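Local coordinates for trehalose-6-phosphate phosphatase (Candida albicans, PDB 5DXF), which belongs to glycosyltransferase family 20 and is built on the GT-B plan of two Rossmann-like domains, at residues 193-196 and 197-201; 246-249 and 250-253; 510-513 and 514-518. All blocks are in the same frame, centred on the assembly; numbering follows the deposited sequence.

Contact 1: 193-196 and 197-201; sequences SVYK and PGDII
Y195 and D199 meet on the inner side of the turn that takes the chain from helix 173-194 into strand 200-204, a clear example of a tight connection in which side chains bond to the backbone of the turn. This inner side is the densely filled one. Y195 is the first residue to abandon helical geometry; with its CG anti to the backbone N (chi1 175°), the ring reaches forward past D199, the two side chains running in opposite directions. CB of D199 lies 3.3 Å from CE1 of Y195, and OD2 of D199 sits over one face of the ring, displaced toward the rim, with carboxylate and ring planes 77° apart. The same OD2 receives the backbone N-H of K196, met nearly along the C-O axis at 2.9 Å from K196 N. In the ring plane, CD1 of I201 touches the edge, 3.9 Å from CD1 of Y195. D199 also touches W81 and L34, and F219 meets the tyrosine ring edge-to-face.

On the outer side K196, P197 and G198 are exposed; they belong to a type II beta turn that ends at D199, closed by a weak bond from D199 N to K196 O (3.1 Å), with glycine at its second corner. The bent chain of K196 crosses the P197 ring at about a right angle, its CD 3.8 Å from CD of P197. Across the loop the phenol oxygen helps to hold this exposed side: G198 N donates to Y195 OH over 3.0 Å, at 143°.

Both polar side-chain ends thus accept backbone N-H groups, which ties the turn together, and the bond from K196 N-H to OD2 probably offsets part of the negative charge on the buried carboxylate.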
loop_
_atom_site.group_PDB
_atom_site.type_symbol
_atom_site.label_atom_id
_atom_site.label_comp_id
_atom_site.label_asym_id
_atom_site.label_seq_id
_atom_site.Cartn_x
_atom_site.Cartn_y
_atom_site.Cartn_z
ATOM N N SER A 193 27.484 -5.054 -6.957
ATOM C CA SER A 193 27.862 -6.057 -7.937
ATOM C C SER A 193 27.493 -5.619 -9.351
ATOM O O SER A 193 28.304 -5.761 -10.268
ATOM C CB SER A 193 27.214 -7.405 -7.622
ATOM O OG SER A 193 27.165 -8.219 -8.779
ATOM N N VAL A 194 26.293 -5.072 -9.549
ATOM C CA VAL A 194 25.930 -4.712 -10.928
ATOM C C VAL A 194 25.837 -3.206 -11.235
ATOM O O VAL A 194 25.456 -2.832 -12.345
ATOM C CB VAL A 194 24.585 -5.364 -11.356
ATOM C CG1 VAL A 194 24.621 -6.875 -11.131
ATOM C CG2 VAL A 194 23.406 -4.720 -10.637
ATOM N N TYR A 195 26.209 -2.351 -10.285
ATOM C CA TYR A 195 26.109 -0.898 -10.463
ATOM C C TYR A 195 27.113 -0.357 -11.497
ATOM O O TYR A 195 28.225 -0.859 -11.618
ATOM C CB TYR A 195 26.307 -0.188 -9.109
ATOM C CG TYR A 195 26.354 1.318 -9.187
ATOM C CD1 TYR A 195 25.206 2.088 -8.974
ATOM C CD2 TYR A 195 27.542 1.972 -9.480
ATOM C CE1 TYR A 195 25.249 3.464 -9.053
ATOM C CE2 TYR A 195 27.595 3.338 -9.562
ATOM C CZ TYR A 195 26.450 4.085 -9.359
ATOM O OH TYR A 195 26.489 5.458 -9.442
ATOM N N LYS A 196 26.702 0.690 -12.210
ATOM C CA LYS A 196 27.511 1.386 -13.205
ATOM C C LYS A 196 27.525 2.876 -12.861
ATOM O O LYS A 196 26.473 3.504 -12.897
ATOM C CB LYS A 196 26.935 1.154 -14.604
ATOM C CG LYS A 196 27.671 1.827 -15.733
ATOM C CD LYS A 196 29.041 1.218 -15.851
ATOM C CE LYS A 196 29.692 1.547 -17.175
ATOM N NZ LYS A 196 29.673 3.007 -17.448
ATOM N N PRO A 197 28.711 3.440 -12.528
ATOM C CA PRO A 197 28.839 4.841 -12.123
ATOM C C PRO A 197 27.939 5.752 -12.903
ATOM O O PRO A 197 27.927 5.720 -14.136
ATOM C CB PRO A 197 30.295 5.136 -12.413
ATOM C CG PRO A 197 30.938 3.903 -12.023
ATOM C CD PRO A 197 30.048 2.830 -12.607
ATOM N N GLY A 198 27.147 6.517 -12.164
ATOM C CA GLY A 198 26.170 7.411 -12.746
ATOM C C GLY A 198 24.732 6.915 -12.769
ATOM O O GLY A 198 23.870 7.620 -13.278
ATOM N N ASP A 199 24.460 5.722 -12.239
ATOM C CA ASP A 199 23.080 5.245 -12.094
ATOM C C ASP A 199 22.272 6.178 -11.191
ATOM O O ASP A 199 22.822 6.996 -10.443
ATOM C CB ASP A 199 23.033 3.830 -11.508
ATOM C CG ASP A 199 23.234 2.759 -12.565
ATOM O OD1 ASP A 199 22.559 2.870 -13.632
ATOM O OD2 ASP A 199 24.074 1.877 -12.322
ATOM N N ILE A 200 20.958 6.033 -11.250
ATOM C CA ILE A 200 20.055 6.691 -10.326
ATOM C C ILE A 200 19.425 5.560 -9.506
ATOM O O ILE A 200 18.973 4.552 -10.061
ATOM C CB ILE A 200 19.017 7.554 -11.093
ATOM C CG1 ILE A 200 18.158 8.383 -10.138
ATOM C CG2 ILE A 200 18.211 6.699 -12.068
ATOM C CD1 ILE A 200 17.111 9.209 -10.843
ATOM N N ILE A 201 19.424 5.696 -8.187
ATOM C CA ILE A 201 18.949 4.616 -7.335
ATOM C C ILE A 201 17.664 4.967 -6.617
ATOM O O ILE A 201 17.562 6.008 -5.987
ATOM C CB ILE A 201 19.996 4.194 -6.288
ATOM C CG1 ILE A 201 21.370 4.074 -6.927
ATOM C CG2 ILE A 201 19.615 2.863 -5.674
ATOM C CD1 ILE A 201 21.518 2.856 -7.807
#

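Contact 2: 246-249 and 250-253; sequences QLLD and GMLG
G250, M251 and L252 donate in succession to the carbonyls of Q246, L247 and L248, the i-to-i+4 pattern of an alpha helix, with G250 N 2.8 Å from Q246 O and M251 N 3.0 Å from L247 O, until at L252, the first residue beyond helical geometry, the N-H is shared between L248 O (3.0 Å from L252 N) and D249 O, which it meets from above the carbonyl plane rather than on a lone pair.

Among the side chains, M251 does most of the touching. Its chain bends at chi3 (-100°), folding CE back along the helix to lie 4.0 Å from CD1 of L248 and 4.4 Å from CB of L247. This is the C-terminal end of helix 244-251, just before parallel strand 256-259 in the large sheet of a Rossmann-like domain. Helix 262-274 lies against L248, M251 and L252, while Y151 and L156 of helix 147-160 pack on L247. Beyond the last turn, G253 O accepts from R216 NE. L252 turns its side chain back over the helix end, with CB 3.2 Å from D249 O and CG 3.4 Å from L248 O.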
loop_
_atom_site.group_PDB
_atom_site.type_symbol
_atom_site.label_atom_id
_atom_site.label_comp_id
_atom_site.label_asym_id
_atom_site.label_seq_id
_atom_site.Cartn_x
_atom_site.Cartn_y
_atom_site.Cartn_z
ATOM N N GLN A 246 20.454 4.270 14.185
ATOM C CA GLN A 246 20.911 3.617 12.969
ATOM C C GLN A 246 19.865 3.652 11.852
ATOM O O GLN A 246 20.215 3.834 10.703
ATOM C CB GLN A 246 21.458 2.210 13.209
ATOM C CG GLN A 246 21.034 1.561 14.505
ATOM C CD GLN A 246 21.541 2.290 15.712
ATOM O OE1 GLN A 246 21.154 3.423 15.956
ATOM N NE2 GLN A 246 22.403 1.644 16.480
ATOM N N LEU A 247 18.590 3.479 12.179
ATOM C CA LEU A 247 17.561 3.556 11.155
ATOM C C LEU A 247 17.423 4.948 10.552
ATOM O O LEU A 247 17.418 5.112 9.343
ATOM C CB LEU A 247 16.221 3.121 11.736
ATOM C CG LEU A 247 16.180 1.738 12.358
ATOM C CD1 LEU A 247 15.217 1.699 13.523
ATOM C CD2 LEU A 247 15.781 0.724 11.311
ATOM N N LEU A 248 17.374 5.952 11.411
ATOM C CA LEU A 248 17.381 7.348 10.976
ATOM C C LEU A 248 18.620 7.715 10.145
ATOM O O LEU A 248 18.515 8.299 9.049
ATOM C CB LEU A 248 17.304 8.250 12.200
ATOM C CG LEU A 248 16.340 9.425 12.135
ATOM C CD1 LEU A 248 14.948 8.948 11.771
ATOM C CD2 LEU A 248 16.322 10.134 13.470
ATOM N N ASP A 249 19.789 7.392 10.706
ATOM C CA ASP A 249 21.066 7.455 9.994
ATOM C C ASP A 249 20.856 6.884 8.611
ATOM O O ASP A 249 20.807 7.633 7.639
ATOM C CB ASP A 249 22.151 6.674 10.743
ATOM C CG ASP A 249 23.506 6.750 10.081
ATOM O OD1 ASP A 249 24.095 7.854 10.027
ATOM O OD2 ASP A 249 23.992 5.686 9.644
ATOM N N GLY A 250 20.685 5.561 8.565
ATOM C CA GLY A 250 20.395 4.810 7.353
ATOM C C GLY A 250 19.576 5.562 6.327
ATOM O O GLY A 250 19.970 5.675 5.168
ATOM N N MET A 251 18.450 6.113 6.764
ATOM C CA MET A 251 17.571 6.846 5.861
ATOM C C MET A 251 18.209 8.132 5.349
ATOM O O MET A 251 17.943 8.550 4.218
ATOM C CB MET A 251 16.241 7.162 6.544
ATOM C CG MET A 251 15.373 5.944 6.805
ATOM S SD MET A 251 13.752 6.367 7.487
ATOM C CE MET A 251 14.024 6.039 9.229
ATOM N N LEU A 252 19.057 8.755 6.162
ATOM C CA LEU A 252 19.627 10.053 5.787
ATOM C C LEU A 252 20.637 10.042 4.647
ATOM O O LEU A 252 21.238 11.070 4.348
ATOM C CB LEU A 252 20.287 10.694 7.001
ATOM C CG LEU A 252 19.280 11.366 7.932
ATOM C CD1 LEU A 252 19.983 12.000 9.116
ATOM C CD2 LEU A 252 18.471 12.391 7.157
ATOM N N GLY A 253 20.840 8.895 4.009
ATOM C CA GLY A 253 21.788 8.810 2.908
ATOM C C GLY A 253 21.226 9.249 1.568
ATOM O O GLY A 253 21.962 9.771 0.725
#

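Contact 3: 510-513 and 514-518; sequences NTVQ and NWTST
T511 and N514 make the capping interaction that starts helix 512-526. T511 occupies the N-cap, and its OG1, placed between the backbone N and the carbonyl carbon (chi1 71°), accepts the N-H of N514 in a fairly straight bond, 2.8 Å from N514 N at 166°. The two side chains cross at about a right angle, and CB of N514 passes 3.3 Å from the same oxygen. The hydroxyl also gives a weak bond to Q513 OE1; the other end of that amide, NE2, is held by D302.

Backbone bonds take over at once. W515 N donates to T511 O over 3.0 Å and S517 N to Q513 O over 2.8 Å, the repeating i-to-i+4 bonds of the first helical turns. In a GT-B protein such a C-terminal helix characteristically returns to the N-terminal domain, and here helix 512-526 rests against helix 66-76, where S71 and F74 touch V512, Q513 and T516. The hydroxyl of S517 bonds to the carbonyl of A2, at the modelled N terminus.

The amide of N510 meets the W515 side chain at its CB. It lies obliquely across W515, amide and indole planes 67° apart, with OD1 of N510 3.5 Å from CB of W515 rather than stacked on the ring. The first torsion of W515 sets CG anti to the backbone N, and the indole leads away from the cap to where NE1 donates to L297 O, F227 meets it edge-to-face and W202 lies against it.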
loop_
_atom_site.group_PDB
_atom_site.type_symbol
_atom_site.label_atom_id
_atom_site.label_comp_id
_atom_site.label_asym_id
_atom_site.label_seq_id
_atom_site.Cartn_x
_atom_site.Cartn_y
_atom_site.Cartn_z
ATOM N N ASN A 510 -3.362 12.326 -10.645
ATOM C CA ASN A 510 -2.127 11.632 -10.357
ATOM C C ASN A 510 -2.173 10.198 -10.857
ATOM O O ASN A 510 -2.812 9.350 -10.270
ATOM C CB ASN A 510 -1.863 11.676 -8.853
ATOM C CG ASN A 510 -0.475 11.208 -8.483
ATOM O OD1 ASN A 510 0.503 11.558 -9.122
ATOM N ND2 ASN A 510 -0.389 10.418 -7.431
ATOM N N THR A 511 -1.456 9.925 -11.930
ATOM C CA THR A 511 -1.325 8.562 -12.419
ATOM C C THR A 511 -0.085 7.983 -11.772
ATOM O O THR A 511 0.751 8.737 -11.260
ATOM C CB THR A 511 -1.197 8.513 -13.949
ATOM O OG1 THR A 511 0.086 9.025 -14.320
ATOM C CG2 THR A 511 -2.280 9.364 -14.605
ATOM N N VAL A 512 0.048 6.659 -11.772
ATOM C CA VAL A 512 1.291 6.071 -11.279
ATOM C C VAL A 512 2.431 6.662 -12.150
ATOM O O VAL A 512 3.365 7.245 -11.616
ATOM C CB VAL A 512 1.280 4.503 -11.288
ATOM C CG1 VAL A 512 1.283 3.933 -12.714
ATOM C CG2 VAL A 512 2.455 3.949 -10.454
ATOM N N GLN A 513 2.291 6.593 -13.478
ATOM C CA GLN A 513 3.317 7.033 -14.431
ATOM C C GLN A 513 3.820 8.453 -14.147
ATOM O O GLN A 513 5.035 8.701 -14.068
ATOM C CB GLN A 513 2.785 6.931 -15.871
ATOM C CG GLN A 513 2.385 5.513 -16.293
ATOM C CD GLN A 513 0.948 5.167 -15.921
ATOM O OE1 GLN A 513 0.279 5.919 -15.212
ATOM N NE2 GLN A 513 0.468 4.031 -16.412
ATOM N N ASN A 514 2.888 9.375 -13.954
ATOM C CA ASN A 514 3.259 10.753 -13.695
ATOM C C ASN A 514 3.903 10.898 -12.321
ATOM O O ASN A 514 4.743 11.772 -12.124
ATOM C CB ASN A 514 2.041 11.684 -13.816
ATOM C CG ASN A 514 2.371 13.125 -13.456
ATOM O OD1 ASN A 514 2.027 13.597 -12.374
ATOM N ND2 ASN A 514 3.042 13.829 -14.365
ATOM N N TRP A 515 3.422 10.135 -11.347
ATOM C CA TRP A 515 4.002 10.168 -10.016
ATOM C C TRP A 515 5.414 9.651 -10.085
ATOM O O TRP A 515 6.329 10.231 -9.531
ATOM C CB TRP A 515 3.168 9.326 -9.050
ATOM C CG TRP A 515 3.824 9.020 -7.733
ATOM C CD1 TRP A 515 3.678 9.703 -6.574
ATOM C CD2 TRP A 515 4.710 7.939 -7.443
ATOM N NE1 TRP A 515 4.420 9.131 -5.585
ATOM C CE2 TRP A 515 5.063 8.040 -6.095
ATOM C CE3 TRP A 515 5.238 6.895 -8.196
ATOM C CZ2 TRP A 515 5.920 7.141 -5.484
ATOM C CZ3 TRP A 515 6.082 6.011 -7.596
ATOM C CH2 TRP A 515 6.417 6.131 -6.252
ATOM N N THR A 516 5.594 8.558 -10.800
ATOM C CA THR A 516 6.915 7.982 -10.923
ATOM C C THR A 516 7.863 8.906 -11.685
ATOM O O THR A 516 9.012 9.072 -11.312
ATOM C CB THR A 516 6.897 6.506 -11.409
ATOM O OG1 THR A 516 7.928 6.284 -12.371
ATOM C CG2 THR A 516 5.545 6.101 -11.982
ATOM N N SER A 517 7.373 9.526 -12.746
ATOM C CA SER A 517 8.185 10.481 -13.487
ATOM C C SER A 517 8.567 11.726 -12.688
ATOM O O SER A 517 9.718 12.115 -12.657
ATOM C CB SER A 517 7.440 10.886 -14.760
ATOM O OG SER A 517 7.905 12.113 -15.280
ATOM N N THR A 518 7.591 12.304 -12.010
ATOM C CA THR A 518 7.781 13.449 -11.125
ATOM C C THR A 518 8.832 13.177 -10.052
ATOM O O THR A 518 9.692 14.021 -9.801
ATOM C CB THR A 518 6.464 13.858 -10.429
ATOM O OG1 THR A 518 5.427 14.005 -11.407
ATOM C CG2 THR A 518 6.642 15.167 -9.674
#

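How the contacts relate
All three contacts are local and lie in series, so none nests within or crosses another. Following the chain, contact 1 closes the turn between helix 173-194 and strand 200-204; contact 2 comes next, ending helix 244-251 ahead of strand 256-259 in the same sheet, its centre about 20 Å from that of contact 1. After the second domain, contact 3 opens helix 512-526, which brings the chain back. That helix also joins the regions: its I520 and L524 touch I200, next to D199 in the segment of contact 1, although the nearest atoms of contacts 1 and 3 remain about 8 Å apart. Contact 2 stays farther from contact 3, about 15 Å between nearest atoms.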